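Local coordinates for protein neutral ceramidase (Pseudomonas aeruginosa, PDB 2ZWS) that hydrolyses the N-acyl linkage of ceramides to sphingosine and free fatty acid with a zinc ion, and also catalyses the reverse synthesis, at residues Y448-T451 with R452-A456; Q458-E461 with G462-L466; P469-Q472 with A473-Q477. All blocks are in the same frame, centred on the assembly; numbering follows the deposited sequence.

Interaction 1: Y448-T451 with R452-A456. With ZN (zinc ion), chain B.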
# COMPACT_ATOMS: atom_id res chain seq x y z
N TYR A 448 -13.53 7.71 -0.53
CA TYR A 448 -14.40 6.56 -0.22
C TYR A 448 -15.59 6.41 -1.18
O TYR A 448 -16.02 7.39 -1.80
CB TYR A 448 -14.88 6.60 1.25
CG TYR A 448 -13.78 6.27 2.24
CD1 TYR A 448 -12.82 7.20 2.61
CD2 TYR A 448 -13.71 5.01 2.83
CE1 TYR A 448 -11.77 6.87 3.53
CE2 TYR A 448 -12.73 4.67 3.75
CZ TYR A 448 -11.73 5.59 4.10
OH TYR A 448 -10.73 5.20 5.00
N VAL A 449 -16.08 5.19 -1.30
CA VAL A 449 -17.30 4.94 -2.05
C VAL A 449 -18.25 4.06 -1.25
O VAL A 449 -17.97 2.94 -0.89
CB VAL A 449 -17.03 4.30 -3.43
CG1 VAL A 449 -18.33 4.11 -4.19
CG2 VAL A 449 -16.02 5.14 -4.24
N THR A 450 -19.42 4.63 -1.05
CA THR A 450 -20.46 4.08 -0.24
C THR A 450 -21.69 3.89 -1.18
O THR A 450 -21.82 4.57 -2.21
CB THR A 450 -20.60 5.19 0.80
OG1 THR A 450 -20.34 4.85 2.17
CG2 THR A 450 -21.25 6.40 0.38
N THR A 451 -22.57 2.94 -0.88
CA THR A 451 -23.77 2.78 -1.69
C THR A 451 -24.68 4.00 -1.45
O THR A 451 -24.49 4.72 -0.48
CB THR A 451 -24.56 1.53 -1.31
OG1 THR A 451 -24.91 1.63 0.07
CG2 THR A 451 -23.73 0.25 -1.53
N ARG A 452 -25.69 4.17 -2.29
CA ARG A 452 -26.69 5.24 -2.07
C ARG A 452 -27.27 5.23 -0.64
O ARG A 452 -27.38 6.28 0.02
CB ARG A 452 -27.82 5.15 -3.12
CG ARG A 452 -28.95 6.18 -2.95
CD ARG A 452 -28.45 7.57 -3.25
NE ARG A 452 -29.35 8.68 -2.89
CZ ARG A 452 -29.31 9.33 -1.74
NH1 ARG A 452 -30.14 10.35 -1.53
NH2 ARG A 452 -28.45 8.99 -0.78
N GLU A 453 -27.58 4.03 -0.17
CA GLU A 453 -28.20 3.86 1.17
C GLU A 453 -27.20 4.19 2.28
O GLU A 453 -27.51 4.93 3.21
CB GLU A 453 -28.76 2.45 1.32
CG GLU A 453 -29.84 2.09 0.28
CD GLU A 453 -29.32 1.44 -1.02
OE1 GLU A 453 -28.12 1.57 -1.40
OE2 GLU A 453 -30.15 0.77 -1.69
N GLU A 454 -25.98 3.67 2.16
CA GLU A 454 -24.94 4.02 3.12
C GLU A 454 -24.67 5.52 3.13
O GLU A 454 -24.46 6.12 4.19
CB GLU A 454 -23.63 3.30 2.78
CG GLU A 454 -23.65 1.82 3.09
CD GLU A 454 -22.63 1.04 2.30
OE1 GLU A 454 -21.82 1.66 1.57
OE2 GLU A 454 -22.65 -0.20 2.40
N TYR A 455 -24.61 6.12 1.94
CA TYR A 455 -24.31 7.54 1.81
C TYR A 455 -25.27 8.35 2.66
O TYR A 455 -24.85 9.30 3.33
CB TYR A 455 -24.41 7.98 0.36
CG TYR A 455 -24.06 9.42 0.12
CD1 TYR A 455 -22.75 9.78 -0.26
CD2 TYR A 455 -25.03 10.43 0.23
CE1 TYR A 455 -22.42 11.10 -0.50
CE2 TYR A 455 -24.71 11.77 -0.01
CZ TYR A 455 -23.38 12.09 -0.39
OH TYR A 455 -23.04 13.40 -0.63
N ALA A 456 -26.56 7.97 2.63
CA ALA A 456 -27.60 8.74 3.34
C ALA A 456 -27.35 8.81 4.84
O ALA A 456 -27.70 9.81 5.48
CB ALA A 456 -28.99 8.17 3.06
ZN ZN B . -9.11 3.82 4.53
O HOH W 1 -8.00 5.08 5.82
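E454 folds back over T451, the residue immediately ahead of helix 452-457, and meets it along its whole length. CB lies 3.4 Å from T451 OG1. CG passes the same hydroxyl at 3.3 Å, and the carboxyl carbon CD is just as close, 3.2 Å from T451 OG1. CG stands beside the backbone N of E454 (chi1 -73°), and the chain runs extended from there, which carries the carboxylate back past the start of the helix. There OE1 receives the N-H of T451 (T451 N to E454 OE1 2.9 Å, 162°) from above the carboxylate plane. T413 OG1 bonds the same oxygen and N168 ND2 bonds OE2, so three hydrogen bonds restrain the group. The reciprocal bond runs from E454 N to T451 OG1, 3.1 Å long and nearly straight at 166°; N168 OD1 is a further partner of that hydroxyl. In the main chain, Y455 N bonds T451 O (2.8 Å) and begins the helical backbone pattern. R452 and E453 form salt bridges with E373 and R419 respectively. At the other end of the segment, Y448 OH binds the zinc ion at 2.2 Å, beside H97, H204, E411 and a water. The reciprocal T451–E454 pairing is a capping box, starting a helix just after a strand that supplies a zinc ligand.

Interaction 2: Q458-E461 with G462-L466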
# COMPACT_ATOMS: atom_id res chain seq x y z
N GLN A 458 -24.41 9.00 6.28
CA GLN A 458 -23.30 9.94 6.51
C GLN A 458 -22.43 9.62 7.72
O GLN A 458 -22.06 10.50 8.49
CB GLN A 458 -23.77 11.41 6.53
CG GLN A 458 -24.17 11.95 5.17
CD GLN A 458 -22.98 12.14 4.24
OE1 GLN A 458 -22.10 12.94 4.52
NE2 GLN A 458 -22.99 11.43 3.13
N GLU A 459 -22.10 8.34 7.88
CA GLU A 459 -21.00 7.96 8.77
C GLU A 459 -19.71 8.33 8.01
O GLU A 459 -19.80 8.90 6.93
CB GLU A 459 -21.07 6.48 9.13
CG GLU A 459 -22.27 6.15 10.04
CD GLU A 459 -22.16 4.76 10.62
OE1 GLU A 459 -22.35 3.78 9.86
OE2 GLU A 459 -21.87 4.64 11.83
N TYR A 460 -18.55 8.00 8.56
CA TYR A 460 -17.28 8.53 8.04
C TYR A 460 -17.11 8.32 6.53
O TYR A 460 -16.78 9.25 5.79
CB TYR A 460 -16.13 7.94 8.84
CG TYR A 460 -14.77 8.33 8.29
CD1 TYR A 460 -14.26 9.62 8.49
CD2 TYR A 460 -14.02 7.41 7.57
CE1 TYR A 460 -13.01 9.99 7.95
CE2 TYR A 460 -12.76 7.76 7.06
CZ TYR A 460 -12.28 9.04 7.24
OH TYR A 460 -11.04 9.39 6.72
N GLU A 461 -17.37 7.10 6.07
CA GLU A 461 -17.22 6.76 4.66
C GLU A 461 -18.16 7.54 3.75
O GLU A 461 -17.79 7.91 2.62
CB GLU A 461 -17.39 5.26 4.45
CG GLU A 461 -16.38 4.39 5.23
CD GLU A 461 -16.73 4.20 6.70
OE1 GLU A 461 -17.88 4.49 7.12
OE2 GLU A 461 -15.84 3.79 7.46
N GLY A 462 -19.39 7.72 4.21
CA GLY A 462 -20.26 8.71 3.61
C GLY A 462 -19.65 10.02 4.07
O GLY A 462 -19.07 10.09 5.14
N GLY A 463 -19.72 11.06 3.29
CA GLY A 463 -19.07 12.26 3.79
C GLY A 463 -17.61 12.29 3.38
O GLY A 463 -17.04 13.37 3.24
N SER A 464 -16.97 11.12 3.19
CA SER A 464 -15.80 11.12 2.29
C SER A 464 -16.10 10.49 0.93
O SER A 464 -15.16 10.16 0.17
CB SER A 464 -14.57 10.46 2.93
OG SER A 464 -14.00 11.33 3.90
N THR A 465 -17.39 10.32 0.62
CA THR A 465 -17.80 9.92 -0.73
C THR A 465 -17.91 11.19 -1.56
O THR A 465 -18.93 11.92 -1.50
CB THR A 465 -19.09 9.08 -0.69
OG1 THR A 465 -18.85 7.86 0.02
CG2 THR A 465 -19.61 8.78 -2.09
N LEU A 466 -16.84 11.52 -2.27
CA LEU A 466 -16.64 12.89 -2.76
C LEU A 466 -17.71 13.41 -3.70
O LEU A 466 -18.10 14.58 -3.62
CB LEU A 466 -15.27 13.03 -3.45
CG LEU A 466 -14.06 12.76 -2.55
CD1 LEU A 466 -12.79 12.78 -3.41
CD2 LEU A 466 -13.94 13.76 -1.40
O HOH W 2 -15.69 11.69 5.98
O HOH W 3 -11.41 10.56 4.19
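Two backbone carbonyls face one N-H where S464 comes round to Y460 and E461: S464 N makes a weak hydrogen bond to Y460 O (3.2 Å) and another, also weak, to E461 O (3.4 Å). Two waters add bridges. Water 2 donates to Y460 O at 2.7 Å and is also bonded to S464 OG, while water 3 joins S464 OG to Y460 OH, tying the serine hydroxyl to both the main chain and the ring end of the tyrosine. The segments form a compact loop between helices 452-457 and 471-488, closed by these weak i+4 and i+3 backbone bonds; Q458 leaves the first helix with a positive phi of 54°. By van der Waals contact, the Q458 amide lies against the glycine backbone, OE1 3.2 Å from G463 CA, the glycine being in one of its two modelled conformers. A bend at chi2 (-70°) swings this amide inward, and NE2 bonds Y455 O, the helix's own carbonyl. G463 has backbone angles (phi 89°) at which a CB would press on the preceding carbonyl. Around the zinc site, E461 OE2 makes a salt bridge with R160 and OE1 a hydrogen bond with S161 OG, while the Y460 ring meets Y448, a zinc ligand, edge-to-face.

Interaction 3: P469-Q472 with A473-Q477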
# COMPACT_ATOMS: atom_id res chain seq x y z
N PRO A 469 -24.24 11.35 -3.79
CA PRO A 469 -24.94 10.12 -3.48
C PRO A 469 -24.81 9.04 -4.56
O PRO A 469 -24.95 7.86 -4.26
CB PRO A 469 -26.41 10.58 -3.31
CG PRO A 469 -26.50 11.86 -4.07
CD PRO A 469 -25.15 12.51 -3.91
N TRP A 470 -24.59 9.46 -5.80
CA TRP A 470 -24.56 8.52 -6.92
C TRP A 470 -23.14 8.14 -7.35
O TRP A 470 -22.96 7.56 -8.42
CB TRP A 470 -25.38 9.04 -8.10
CG TRP A 470 -26.81 9.31 -7.67
CD1 TRP A 470 -27.40 10.53 -7.52
CD2 TRP A 470 -27.77 8.34 -7.26
NE1 TRP A 470 -28.69 10.37 -7.07
CE2 TRP A 470 -28.94 9.04 -6.90
CE3 TRP A 470 -27.76 6.94 -7.18
CZ2 TRP A 470 -30.11 8.38 -6.46
CZ3 TRP A 470 -28.91 6.28 -6.74
CH2 TRP A 470 -30.07 7.01 -6.39
N THR A 471 -22.17 8.43 -6.50
CA THR A 471 -20.78 8.01 -6.76
C THR A 471 -20.68 6.51 -7.04
O THR A 471 -20.02 6.08 -8.02
CB THR A 471 -19.84 8.43 -5.61
OG1 THR A 471 -19.89 9.86 -5.45
CG2 THR A 471 -18.40 8.01 -5.88
N GLN A 472 -21.32 5.69 -6.20
CA GLN A 472 -21.24 4.24 -6.39
C GLN A 472 -21.87 3.83 -7.72
O GLN A 472 -21.32 2.99 -8.43
CB GLN A 472 -21.90 3.50 -5.22
CG GLN A 472 -21.66 1.97 -5.18
CD GLN A 472 -22.55 1.18 -6.13
OE1 GLN A 472 -23.64 1.63 -6.50
NE2 GLN A 472 -22.10 -0.02 -6.52
N ALA A 473 -23.03 4.41 -8.03
CA ALA A 473 -23.76 4.13 -9.27
C ALA A 473 -22.89 4.46 -10.48
O ALA A 473 -22.85 3.68 -11.46
CB ALA A 473 -25.06 4.94 -9.29
N ALA A 474 -22.16 5.56 -10.40
CA ALA A 474 -21.22 5.97 -11.48
C ALA A 474 -20.16 4.90 -11.69
O ALA A 474 -19.90 4.50 -12.84
CB ALA A 474 -20.54 7.30 -11.15
N TYR A 475 -19.53 4.46 -10.60
CA TYR A 475 -18.51 3.41 -10.75
C TYR A 475 -19.11 2.12 -11.31
O TYR A 475 -18.50 1.45 -12.13
CB TYR A 475 -17.83 3.13 -9.43
CG TYR A 475 -16.73 4.10 -9.07
CD1 TYR A 475 -15.49 4.05 -9.71
CD2 TYR A 475 -16.92 5.04 -8.05
CE1 TYR A 475 -14.47 4.92 -9.37
CE2 TYR A 475 -15.91 5.90 -7.67
CZ TYR A 475 -14.67 5.84 -8.34
OH TYR A 475 -13.63 6.66 -7.98
N GLN A 476 -20.33 1.78 -10.89
CA GLN A 476 -20.93 0.56 -11.39
C GLN A 476 -21.17 0.67 -12.90
O GLN A 476 -20.84 -0.26 -13.65
CB GLN A 476 -22.24 0.25 -10.65
CG GLN A 476 -22.78 -1.14 -10.91
CD GLN A 476 -23.74 -1.59 -9.83
OE1 GLN A 476 -23.46 -1.44 -8.63
NE2 GLN A 476 -24.87 -2.16 -10.24
N GLN A 477 -21.69 1.81 -13.34
CA GLN A 477 -21.90 2.05 -14.77
C GLN A 477 -20.59 1.94 -15.55
O GLN A 477 -20.54 1.31 -16.60
CB GLN A 477 -22.46 3.44 -14.98
CG GLN A 477 -22.57 3.85 -16.43
CD GLN A 477 -23.24 5.18 -16.55
OE1 GLN A 477 -22.61 6.19 -16.89
NE2 GLN A 477 -24.52 5.21 -16.23
O HOH W 4 -24.67 5.48 -5.74
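Q472 and Q476, one turn apart, join amide to amide: Q472 NE2 donates to Q476 OE1 over 2.9 Å at 166°. The donor lies in the plane of the accepting carbonyl, and OE1 lies close to the plane of the donating amide, yet the two amides are turned 79° against each other. A bend at chi2 of Q472 (-80°), in one of its two modelled conformers, runs its amide along the helix, whereas Q476 reaches out with an extended chain. Beside this pair, T471 and Y475 point the same way, with the methyl T471 CG2 3.7 Å from Y475 CE2. At the start of the helix, A473 CB approaches the edge of the W470 indole, 4.0 Å from CE3.

Main-chain bonds set these i to i+4 spacings: A474 N to W470 O (2.9 Å), Y475 N to T471 O (3.1 Å) and Q476 N to Q472 O (2.9 Å). A473 N donates to water 4 (3.0 Å), which in turn donates to P469 O, so the water bridges the i to i+4 pair one step before the first direct bond.

Farther out, A416 O of helix 414-428 takes a second bond from Q472 NE2, and G468 O holds T471 OG1. R452 lies against the W470 indole in a cation-pi contact, while F412 meets the Y475 ring edge-to-face. The arrangement is the N-terminal turn of an alpha helix: W470 occupies the N-cap of helix 471-488, a water satisfies an early N-H, and the glutamine face packs on helix 414-428.

The three contacts follow in series along residues 448-477. Interactions 1 and 2 have centres 7 Å apart and are joined by a probable hydrogen bond, Y448 N to S464 O (3.0 Å), so the loop packs beside the strand carrying the zinc ligand. Interaction 3, its centre 9 Å from that of interaction 1, backs the same strand, with V449 CG2 3.5 Å from Y475 CE2, and the helix after it, with R452 CD 3.6 Å from W470 CH2. Interactions 2 and 3 touch through T465 and T471. The zinc site is nearest interactions 1 and 2; the Y460 side chain lies about 6 Å from the ion, that of Y475 about 14 Å.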